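Peptidoglycan D,D-transpeptidase FtsI (Yersinia pestis, PDB 6SYN) probably cross-links septal peptidoglycan as a D,D-transpeptidase, a class B penicillin-binding protein of the kind targeted by beta-lactam antibiotics. Local coordinates at residues Leu209-Val217 / Arg387-Val398; Thr379-Arg387 / Ala399-Arg410. One frame throughout, in Å; residues are numbered along the deposited sequence.

Contact 1 (Leu209-Val217 / Arg387-Val398)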
loop_
_atom_site.group_PDB
_atom_site.type_symbol
_atom_site.label_atom_id
_atom_site.label_comp_id
_atom_site.label_asym_id
_atom_site.label_seq_id
_atom_site.Cartn_x
_atom_site.Cartn_y
_atom_site.Cartn_z
ATOM N N LEU A 209 -3.852 -5.609 1.745
ATOM C CA LEU A 209 -4.608 -6.834 2.110
ATOM C C LEU A 209 -6.049 -6.690 1.610
ATOM O O LEU A 209 -6.733 -5.740 2.040
ATOM C CB LEU A 209 -4.584 -6.996 3.631
ATOM C CG LEU A 209 -5.240 -8.267 4.164
ATOM C CD1 LEU A 209 -4.342 -9.470 3.937
ATOM C CD2 LEU A 209 -5.578 -8.113 5.639
ATOM N N VAL A 210 -6.497 -7.619 0.764
ATOM C CA VAL A 210 -7.834 -7.575 0.105
ATOM C C VAL A 210 -8.589 -8.867 0.425
ATOM O O VAL A 210 -7.980 -9.949 0.359
ATOM C CB VAL A 210 -7.701 -7.365 -1.413
ATOM C CG1 VAL A 210 -9.061 -7.319 -2.099
ATOM C CG2 VAL A 210 -6.891 -6.116 -1.728
ATOM N N ASP A 211 -9.871 -8.727 0.766
ATOM C CA ASP A 211 -10.838 -9.842 0.884
ATOM C C ASP A 211 -11.040 -10.431 -0.513
ATOM O O ASP A 211 -11.401 -9.676 -1.436
ATOM C CB ASP A 211 -12.157 -9.360 1.486
ATOM C CG ASP A 211 -12.970 -10.468 2.125
ATOM O OD1 ASP A 211 -13.271 -11.455 1.424
ATOM O OD2 ASP A 211 -13.280 -10.343 3.324
ATOM N N VAL A 212 -10.822 -11.737 -0.648
ATOM C CA VAL A 212 -10.872 -12.487 -1.938
ATOM C C VAL A 212 -12.312 -12.507 -2.486
ATOM O O VAL A 212 -12.478 -12.493 -3.724
ATOM C CB VAL A 212 -10.293 -13.897 -1.709
ATOM C CG1 VAL A 212 -10.564 -14.837 -2.870
ATOM C CG2 VAL A 212 -8.802 -13.834 -1.398
ATOM N N ASN A 213 -13.319 -12.496 -1.606
ATOM C CA ASN A 213 -14.739 -12.774 -1.958
ATOM C C ASN A 213 -15.555 -11.484 -2.112
ATOM O O ASN A 213 -16.562 -11.530 -2.841
ATOM C CB ASN A 213 -15.405 -13.677 -0.918
ATOM C CG ASN A 213 -14.785 -15.057 -0.855
ATOM O OD1 ASN A 213 -14.512 -15.565 0.230
ATOM N ND2 ASN A 213 -14.553 -15.665 -2.008
ATOM N N THR A 214 -15.179 -10.398 -1.427
ATOM C CA THR A 214 -15.962 -9.129 -1.355
ATOM C C THR A 214 -15.252 -7.999 -2.119
ATOM O O THR A 214 -15.931 -7.011 -2.468
ATOM C CB THR A 214 -16.231 -8.738 0.105
ATOM O OG1 THR A 214 -15.011 -8.254 0.671
ATOM C CG2 THR A 214 -16.760 -9.882 0.942
ATOM N N GLY A 215 -13.941 -8.127 -2.366
ATOM C CA GLY A 215 -13.104 -7.081 -2.989
ATOM C C GLY A 215 -12.821 -5.940 -2.025
ATOM O O GLY A 215 -12.206 -4.943 -2.444
ATOM N N GLU A 216 -13.251 -6.072 -0.772
ATOM C CA GLU A 216 -13.038 -5.048 0.276
ATOM C C GLU A 216 -11.535 -4.940 0.569
ATOM O O GLU A 216 -10.855 -5.995 0.591
ATOM C CB GLU A 216 -13.814 -5.433 1.532
ATOM C CG GLU A 216 -15.310 -5.262 1.402
ATOM C CD GLU A 216 -16.051 -5.799 2.610
ATOM O OE1 GLU A 216 -16.023 -7.028 2.818
ATOM O OE2 GLU A 216 -16.613 -4.986 3.362
ATOM N N VAL A 217 -11.038 -3.712 0.763
ATOM C CA VAL A 217 -9.652 -3.437 1.239
ATOM C C VAL A 217 -9.682 -3.482 2.766
ATOM O O VAL A 217 -10.237 -2.540 3.364
ATOM C CB VAL A 217 -9.111 -2.087 0.735
ATOM C CG1 VAL A 217 -7.698 -1.841 1.246
ATOM C CG2 VAL A 217 -9.161 -1.971 -0.784
ATOM N N ARG A 387 -13.303 -9.111 -9.122
ATOM C CA ARG A 387 -14.278 -8.331 -8.315
ATOM C C ARG A 387 -13.786 -6.892 -8.175
ATOM O O ARG A 387 -12.587 -6.643 -8.135
ATOM C CB ARG A 387 -14.497 -8.998 -6.952
ATOM C CG ARG A 387 -15.799 -9.784 -6.873
ATOM C CD ARG A 387 -16.102 -10.376 -5.510
ATOM N NE ARG A 387 -15.390 -11.633 -5.347
ATOM C CZ ARG A 387 -15.876 -12.842 -5.610
ATOM N NH1 ARG A 387 -15.105 -13.902 -5.431
ATOM N NH2 ARG A 387 -17.116 -13.003 -6.035
ATOM N N PRO A 388 -14.697 -5.895 -8.151
ATOM C CA PRO A 388 -14.322 -4.518 -7.832
ATOM C C PRO A 388 -13.890 -4.290 -6.374
ATOM O O PRO A 388 -14.429 -4.911 -5.478
ATOM C CB PRO A 388 -15.586 -3.685 -8.108
ATOM C CG PRO A 388 -16.729 -4.683 -8.183
ATOM C CD PRO A 388 -16.113 -6.025 -8.521
ATOM N N LEU A 389 -12.955 -3.357 -6.189
ATOM C CA LEU A 389 -12.425 -2.912 -4.874
ATOM C C LEU A 389 -13.415 -1.943 -4.213
ATOM O O LEU A 389 -14.215 -1.345 -4.947
ATOM C CB LEU A 389 -11.076 -2.232 -5.119
ATOM C CG LEU A 389 -9.977 -3.128 -5.687
ATOM C CD1 LEU A 389 -8.928 -2.306 -6.421
ATOM C CD2 LEU A 389 -9.334 -3.959 -4.586
ATOM N N SER A 390 -13.358 -1.796 -2.882
ATOM C CA SER A 390 -13.996 -0.679 -2.127
ATOM C C SER A 390 -13.258 -0.433 -0.798
ATOM O O SER A 390 -12.684 -1.406 -0.267
ATOM C CB SER A 390 -15.480 -0.924 -1.926
ATOM O OG SER A 390 -15.718 -2.046 -1.093
ATOM N N ILE A 391 -13.261 0.822 -0.307
ATOM C CA ILE A 391 -12.712 1.232 1.031
ATOM C C ILE A 391 -13.862 1.414 2.028
ATOM O O ILE A 391 -13.580 1.902 3.142
ATOM C CB ILE A 391 -11.833 2.514 1.026
ATOM C CG1 ILE A 391 -11.995 3.386 -0.222
ATOM C CG2 ILE A 391 -10.370 2.175 1.287
ATOM C CD1 ILE A 391 -13.298 4.151 -0.273
ATOM N N THR A 392 -15.098 1.054 1.670
ATOM C CA THR A 392 -16.278 1.142 2.578
ATOM C C THR A 392 -16.884 -0.253 2.749
ATOM O O THR A 392 -16.847 -1.034 1.787
ATOM C CB THR A 392 -17.289 2.187 2.086
ATOM O OG1 THR A 392 -17.809 1.799 0.813
ATOM C CG2 THR A 392 -16.677 3.568 1.987
ATOM N N ARG A 393 -17.387 -0.554 3.945
ATOM C CA ARG A 393 -18.028 -1.856 4.248
ATOM C C ARG A 393 -19.089 -2.107 3.174
ATOM O O ARG A 393 -19.851 -1.171 2.869
ATOM C CB ARG A 393 -18.633 -1.859 5.653
ATOM C CG ARG A 393 -18.885 -3.254 6.201
ATOM C CD ARG A 393 -19.655 -3.250 7.508
ATOM N NE ARG A 393 -19.304 -4.417 8.313
ATOM C CZ ARG A 393 -19.844 -5.631 8.199
ATOM N NH1 ARG A 393 -20.799 -5.868 7.312
ATOM N NH2 ARG A 393 -19.426 -6.609 8.984
ATOM N N VAL A 394 -19.092 -3.304 2.588
ATOM C CA VAL A 394 -20.089 -3.729 1.564
ATOM C C VAL A 394 -20.958 -4.818 2.194
ATOM O O VAL A 394 -20.440 -5.539 3.066
ATOM C CB VAL A 394 -19.409 -4.222 0.269
ATOM C CG1 VAL A 394 -18.326 -3.269 -0.204
ATOM C CG2 VAL A 394 -18.848 -5.631 0.409
ATOM N N ASP A 395 -22.219 -4.924 1.762
ATOM C CA ASP A 395 -23.148 -6.036 2.107
ATOM C C ASP A 395 -22.896 -7.201 1.150
ATOM O O ASP A 395 -23.183 -7.077 -0.038
ATOM C CB ASP A 395 -24.609 -5.587 2.005
ATOM C CG ASP A 395 -24.970 -4.436 2.929
ATOM O OD1 ASP A 395 -25.191 -4.696 4.131
ATOM O OD2 ASP A 395 -25.022 -3.285 2.438
ATOM N N PRO A 396 -22.382 -8.370 1.602
ATOM C CA PRO A 396 -22.140 -9.487 0.691
ATOM C C PRO A 396 -23.467 -10.147 0.323
ATOM O O PRO A 396 -24.477 -9.886 0.974
ATOM C CB PRO A 396 -21.237 -10.451 1.477
ATOM C CG PRO A 396 -20.999 -9.793 2.830
ATOM C CD PRO A 396 -22.049 -8.714 2.990
ATOM N N PRO A 397 -23.538 -11.003 -0.728
ATOM C CA PRO A 397 -22.446 -11.208 -1.687
ATOM C C PRO A 397 -22.149 -10.038 -2.641
ATOM O O PRO A 397 -22.965 -9.144 -2.765
ATOM C CB PRO A 397 -22.927 -12.385 -2.558
ATOM C CG PRO A 397 -24.437 -12.384 -2.404
ATOM C CD PRO A 397 -24.684 -11.888 -0.994
ATOM N N VAL A 398 -20.988 -10.103 -3.299
ATOM C CA VAL A 398 -20.529 -9.128 -4.330
ATOM C C VAL A 398 -20.372 -9.885 -5.650
ATOM O O VAL A 398 -19.576 -10.845 -5.683
ATOM C CB VAL A 398 -19.209 -8.440 -3.924
ATOM C CG1 VAL A 398 -18.805 -7.361 -4.919
ATOM C CG2 VAL A 398 -19.268 -7.867 -2.516
HETATM O O HOH W 1 -18.611 -7.593 3.653
#

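Contact 2 (Thr379-Arg387 / Ala399-Arg410)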
loop_
_atom_site.group_PDB
_atom_site.type_symbol
_atom_site.label_atom_id
_atom_site.label_comp_id
_atom_site.label_asym_id
_atom_site.label_seq_id
_atom_site.Cartn_x
_atom_site.Cartn_y
_atom_site.Cartn_z
ATOM N N THR A 379 -8.032 -11.813 -7.411
ATOM C CA THR A 379 -8.671 -12.476 -8.578
ATOM C C THR A 379 -8.123 -13.906 -8.723
ATOM O O THR A 379 -8.939 -14.820 -9.004
ATOM C CB THR A 379 -8.492 -11.613 -9.832
ATOM O OG1 THR A 379 -8.927 -10.301 -9.474
ATOM C CG2 THR A 379 -9.275 -12.112 -11.026
ATOM N N ILE A 380 -6.809 -14.101 -8.543
ATOM C CA ILE A 380 -6.176 -15.454 -8.454
ATOM C C ILE A 380 -6.864 -16.213 -7.312
ATOM O O ILE A 380 -7.260 -17.386 -7.523
ATOM C CB ILE A 380 -4.645 -15.363 -8.248
ATOM C CG1 ILE A 380 -3.936 -14.862 -9.509
ATOM C CG2 ILE A 380 -4.075 -16.698 -7.775
ATOM C CD1 ILE A 380 -2.436 -14.717 -9.373
ATOM N N GLY A 381 -6.997 -15.543 -6.161
ATOM C CA GLY A 381 -7.539 -16.086 -4.902
ATOM C C GLY A 381 -8.984 -16.527 -5.029
ATOM O O GLY A 381 -9.331 -17.542 -4.406
ATOM N N SER A 382 -9.808 -15.792 -5.787
ATOM C CA SER A 382 -11.235 -16.138 -6.045
ATOM C C SER A 382 -11.337 -17.305 -7.049
ATOM O O SER A 382 -12.474 -17.742 -7.333
ATOM C CB SER A 382 -12.026 -14.921 -6.489
ATOM O OG SER A 382 -11.435 -14.293 -7.617
ATOM N N MET A 383 -10.193 -17.812 -7.527
ATOM C CA MET A 383 -10.065 -18.802 -8.629
ATOM C C MET A 383 -10.680 -18.206 -9.905
ATOM O O MET A 383 -11.563 -18.851 -10.496
ATOM C CB MET A 383 -10.730 -20.141 -8.281
ATOM C CG MET A 383 -10.199 -20.791 -7.005
ATOM S SD MET A 383 -8.430 -21.216 -7.062
ATOM C CE MET A 383 -8.019 -21.065 -5.326
ATOM N N GLY A 384 -10.240 -17.003 -10.292
ATOM C CA GLY A 384 -10.533 -16.384 -11.601
ATOM C C GLY A 384 -11.822 -15.572 -11.625
ATOM O O GLY A 384 -12.461 -15.523 -12.701
ATOM N N VAL A 385 -12.190 -14.928 -10.513
ATOM C CA VAL A 385 -13.374 -14.016 -10.433
ATOM C C VAL A 385 -12.883 -12.599 -10.108
ATOM O O VAL A 385 -12.585 -12.326 -8.929
ATOM C CB VAL A 385 -14.412 -14.531 -9.415
ATOM C CG1 VAL A 385 -15.539 -13.532 -9.170
ATOM C CG2 VAL A 385 -14.972 -15.881 -9.847
ATOM N N TYR A 386 -12.788 -11.748 -11.134
ATOM C CA TYR A 386 -12.379 -10.323 -11.039
ATOM C C TYR A 386 -13.508 -9.523 -10.380
ATOM O O TYR A 386 -14.546 -9.302 -11.038
ATOM C CB TYR A 386 -12.034 -9.779 -12.427
ATOM C CG TYR A 386 -11.584 -8.341 -12.461
ATOM C CD1 TYR A 386 -10.275 -7.995 -12.172
ATOM C CD2 TYR A 386 -12.460 -7.326 -12.809
ATOM C CE1 TYR A 386 -9.849 -6.676 -12.214
ATOM C CE2 TYR A 386 -12.054 -6.002 -12.848
ATOM C CZ TYR A 386 -10.743 -5.675 -12.549
ATOM O OH TYR A 386 -10.332 -4.373 -12.587
ATOM N N ARG A 387 -13.303 -9.111 -9.122
ATOM C CA ARG A 387 -14.278 -8.331 -8.315
ATOM C C ARG A 387 -13.786 -6.892 -8.175
ATOM O O ARG A 387 -12.587 -6.643 -8.135
ATOM C CB ARG A 387 -14.497 -8.998 -6.952
ATOM C CG ARG A 387 -15.799 -9.784 -6.873
ATOM C CD ARG A 387 -16.102 -10.376 -5.510
ATOM N NE ARG A 387 -15.390 -11.633 -5.347
ATOM C CZ ARG A 387 -15.876 -12.842 -5.610
ATOM N NH1 ARG A 387 -15.105 -13.902 -5.431
ATOM N NH2 ARG A 387 -17.116 -13.003 -6.035
ATOM N N ALA A 399 -21.111 -9.473 -6.683
ATOM C CA ALA A 399 -20.986 -9.992 -8.063
ATOM C C ALA A 399 -19.548 -9.769 -8.548
ATOM O O ALA A 399 -18.923 -8.766 -8.133
ATOM C CB ALA A 399 -21.986 -9.323 -8.974
ATOM N N GLY A 400 -19.039 -10.695 -9.363
ATOM C CA GLY A 400 -17.750 -10.571 -10.064
ATOM C C GLY A 400 -17.873 -11.036 -11.502
ATOM O O GLY A 400 -18.892 -11.675 -11.835
ATOM N N GLU A 401 -16.875 -10.714 -12.325
ATOM C CA GLU A 401 -16.747 -11.197 -13.724
ATOM C C GLU A 401 -15.742 -12.353 -13.732
ATOM O O GLU A 401 -14.623 -12.166 -13.221
ATOM C CB GLU A 401 -16.307 -10.053 -14.643
ATOM C CG GLU A 401 -16.535 -10.327 -16.121
ATOM C CD GLU A 401 -15.980 -9.270 -17.065
ATOM O OE1 GLU A 401 -15.402 -8.273 -16.577
ATOM O OE2 GLU A 401 -16.127 -9.444 -18.293
ATOM N N ARG A 402 -16.145 -13.510 -14.258
ATOM C CA ARG A 402 -15.248 -14.669 -14.527
ATOM C C ARG A 402 -14.298 -14.282 -15.668
ATOM O O ARG A 402 -14.791 -13.836 -16.719
ATOM C CB ARG A 402 -16.089 -15.904 -14.863
ATOM C CG ARG A 402 -15.338 -17.032 -15.559
ATOM C CD ARG A 402 -14.659 -17.983 -14.600
ATOM N NE ARG A 402 -15.538 -18.432 -13.531
ATOM C CZ ARG A 402 -15.127 -19.056 -12.431
ATOM N NH1 ARG A 402 -13.843 -19.327 -12.265
ATOM N NH2 ARG A 402 -15.999 -19.399 -11.499
ATOM N N ILE A 403 -12.988 -14.430 -15.462
ATOM C CA ILE A 403 -11.956 -14.096 -16.488
ATOM C C ILE A 403 -11.148 -15.349 -16.848
ATOM O O ILE A 403 -10.711 -15.432 -18.009
ATOM C CB ILE A 403 -11.063 -12.931 -16.023
ATOM C CG1 ILE A 403 -10.424 -13.195 -14.659
ATOM C CG2 ILE A 403 -11.855 -11.633 -16.031
ATOM C CD1 ILE A 403 -9.024 -12.667 -14.537
ATOM N N PHE A 404 -10.955 -16.277 -15.906
ATOM C CA PHE A 404 -10.363 -17.616 -16.166
ATOM C C PHE A 404 -11.223 -18.698 -15.518
ATOM O O PHE A 404 -11.769 -18.488 -14.437
ATOM C CB PHE A 404 -8.917 -17.694 -15.668
ATOM C CG PHE A 404 -7.889 -17.419 -16.734
ATOM C CD1 PHE A 404 -7.746 -16.151 -17.272
ATOM C CD2 PHE A 404 -7.077 -18.435 -17.214
ATOM C CE1 PHE A 404 -6.806 -15.904 -18.262
ATOM C CE2 PHE A 404 -6.133 -18.186 -18.201
ATOM C CZ PHE A 404 -5.998 -16.920 -18.723
ATOM N N PRO A 405 -11.338 -19.887 -16.155
ATOM C CA PRO A 405 -12.075 -21.015 -15.582
ATOM C C PRO A 405 -11.449 -21.514 -14.267
ATOM O O PRO A 405 -10.236 -21.626 -14.205
ATOM C CB PRO A 405 -11.988 -22.112 -16.658
ATOM C CG PRO A 405 -11.553 -21.399 -17.925
ATOM C CD PRO A 405 -10.737 -20.217 -17.456
ATOM N N GLU A 406 -12.285 -21.820 -13.269
ATOM C CA GLU A 406 -11.874 -22.081 -11.860
ATOM C C GLU A 406 -10.767 -23.137 -11.783
ATOM O O GLU A 406 -9.781 -22.922 -11.082
ATOM C CB GLU A 406 -13.084 -22.482 -11.013
ATOM C CG GLU A 406 -12.722 -23.060 -9.660
ATOM C CD GLU A 406 -13.921 -23.422 -8.802
ATOM O OE1 GLU A 406 -13.912 -23.075 -7.599
ATOM O OE2 GLU A 406 -14.853 -24.068 -9.333
ATOM N N PRO A 407 -10.876 -24.309 -12.461
ATOM C CA PRO A 407 -9.921 -25.403 -12.252
ATOM C C PRO A 407 -8.533 -25.092 -12.838
ATOM O O PRO A 407 -7.543 -25.605 -12.328
ATOM C CB PRO A 407 -10.554 -26.622 -12.952
ATOM C CG PRO A 407 -11.953 -26.172 -13.365
ATOM C CD PRO A 407 -11.899 -24.660 -13.461
ATOM N N LEU A 408 -8.507 -24.262 -13.885
ATOM C CA LEU A 408 -7.284 -23.703 -14.523
ATOM C C LEU A 408 -6.508 -22.881 -13.485
ATOM O O LEU A 408 -5.282 -23.093 -13.374
ATOM C CB LEU A 408 -7.708 -22.848 -15.722
ATOM C CG LEU A 408 -6.632 -22.590 -16.772
ATOM C CD1 LEU A 408 -7.252 -22.239 -18.115
ATOM C CD2 LEU A 408 -5.679 -21.495 -16.319
ATOM N N VAL A 409 -7.196 -22.003 -12.744
ATOM C CA VAL A 409 -6.582 -21.072 -11.747
ATOM C C VAL A 409 -6.137 -21.882 -10.515
ATOM O O VAL A 409 -5.050 -21.576 -9.966
ATOM C CB VAL A 409 -7.547 -19.926 -11.367
ATOM C CG1 VAL A 409 -6.960 -18.988 -10.321
ATOM C CG2 VAL A 409 -7.993 -19.126 -12.581
ATOM N N ARG A 410 -6.941 -22.870 -10.098
ATOM C CA ARG A 410 -6.720 -23.666 -8.859
ATOM C C ARG A 410 -5.438 -24.485 -9.023
ATOM O O ARG A 410 -4.649 -24.534 -8.056
ATOM C CB ARG A 410 -7.933 -24.552 -8.552
ATOM C CG ARG A 410 -7.766 -25.434 -7.321
ATOM C CD ARG A 410 -9.067 -26.017 -6.793
ATOM N NE ARG A 410 -9.771 -25.053 -5.948
ATOM C CZ ARG A 410 -11.020 -24.615 -6.126
ATOM N NH1 ARG A 410 -11.766 -25.064 -7.125
ATOM N NH2 ARG A 410 -11.525 -23.725 -5.285
#

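Contact 1 (Leu209-Val217 / Arg387-Val398)
Val217 meets Ser390 where the turn of a beta-hairpin lies against the loop 387-398. The hairpin joins strands 204-211 and 217-223 of the antiparallel sheet in the transpeptidase domain. Its turn is closed from within by Asp211 N to Glu216 O and Gly215 N to Asp211 O, with an Asx turn at Asp211 and an ST turn at Thr214. The packed side lies where Leu389 CD2 sits 4.2 Å from Val210 CG1 and also nears Val217 CG2, the two side chains Leu389 and Val210 crossing at about a right angle; helix 370-381 touches both. Here Val217 N donates to Ser390 O (3.0 Å, 166°), while Ser390 N reaches Gly215 O only weakly. Over the turn, the Arg387 chain is bent at chi3 (-83°). Its NE and NH1 make weak bonds to Val212 O, which lies at the edge of the guanidinium, in its plane, and NH2 donates to Val398 O at 3.3 Å. Toward solvent the loop swings out through the exposed Asp395, Pro396 and Pro397, with a cis peptide before Pro397. Val394 and Val398, flanking this bulge, turn back onto Glu216 and Thr214, Val394 CG2 coming within 3.6 Å of Glu216 CD. The Glu216 carboxylate is a buried polar anchor inside the contact: Thr214 OG1 donates to OE1, Val394 N meets OE2 from above the carboxylate plane at 3.1 Å (168°), and Arg22 adds a salt bridge to OE2, which should favour the charged form. Water 1 completes the link, donating to Glu216 OE1 and to Val394 O, 2.8 Å from each.

Contact 2 (Thr379-Arg387 / Ala399-Arg410)
Tyr386 and Glu401 form the hydrogen-bonded pair of a small two-stranded antiparallel sheet, with Tyr386 N to Glu401 O at 2.8 Å and Glu401 N to Tyr386 O at 3.0 Å. Val385 and Arg402 are its non-hydrogen-bonded pair, and Ile403 N to Gly384 O (3.0 Å) carries the pairing one step further. Ahead of the sheet, helix 370-381 ends in a Schellman motif, Met383 taking positive phi while Met383 N and Gly384 N bond back to Ile380 O and Thr379 O. Val409 packs into this helix end, its CG1 and CG2 approaching Met383 CA and Gly384 N; with the small sheet it joins the end of helix 370-381 to the start of helix 406-416 in the transpeptidase domain. Nearby, Thr379 CG2 meets Ile403 CD1 at 3.6 Å, the two side chains crossing at about a right angle. The Arg402 chain folds back through chi2 (87°) and chi3 (49°), so that Val385 CG2 lies over one guanidinium face and NH1 donates in plane to Phe404 O (3.1 Å, 179°). Met383 crosses the exposed Arg410 steeply: SD touches Arg410 CA, and CG lies over one face of the guanidinium, whose NH1 forms a salt bridge with Glu406 OE1 at 3.0 Å.

How the contacts relate
The two contacts lie side by side in the transpeptidase domain, centres about 15 Å apart, and share Arg387. Along the chain the order is 209-217, 379-387, 387-398, 399-410, so the segments alternate: the loop 387-398 leaves the small sheet of contact 2, visits the hairpin of contact 1, and returns to strand 401-402. Val212 CG1 joins them directly, packing on Gly381 and Ser382 at the end of helix 370-381. Together they tie that helix end and the start of helix 406-416 to the edge of the five-stranded sheet formed by strand 217-223. Strand 437-446, which carries ligand-pocket residues Thr440 to Thr442, is the opposite outermost strand, and neither contact includes a pocket residue.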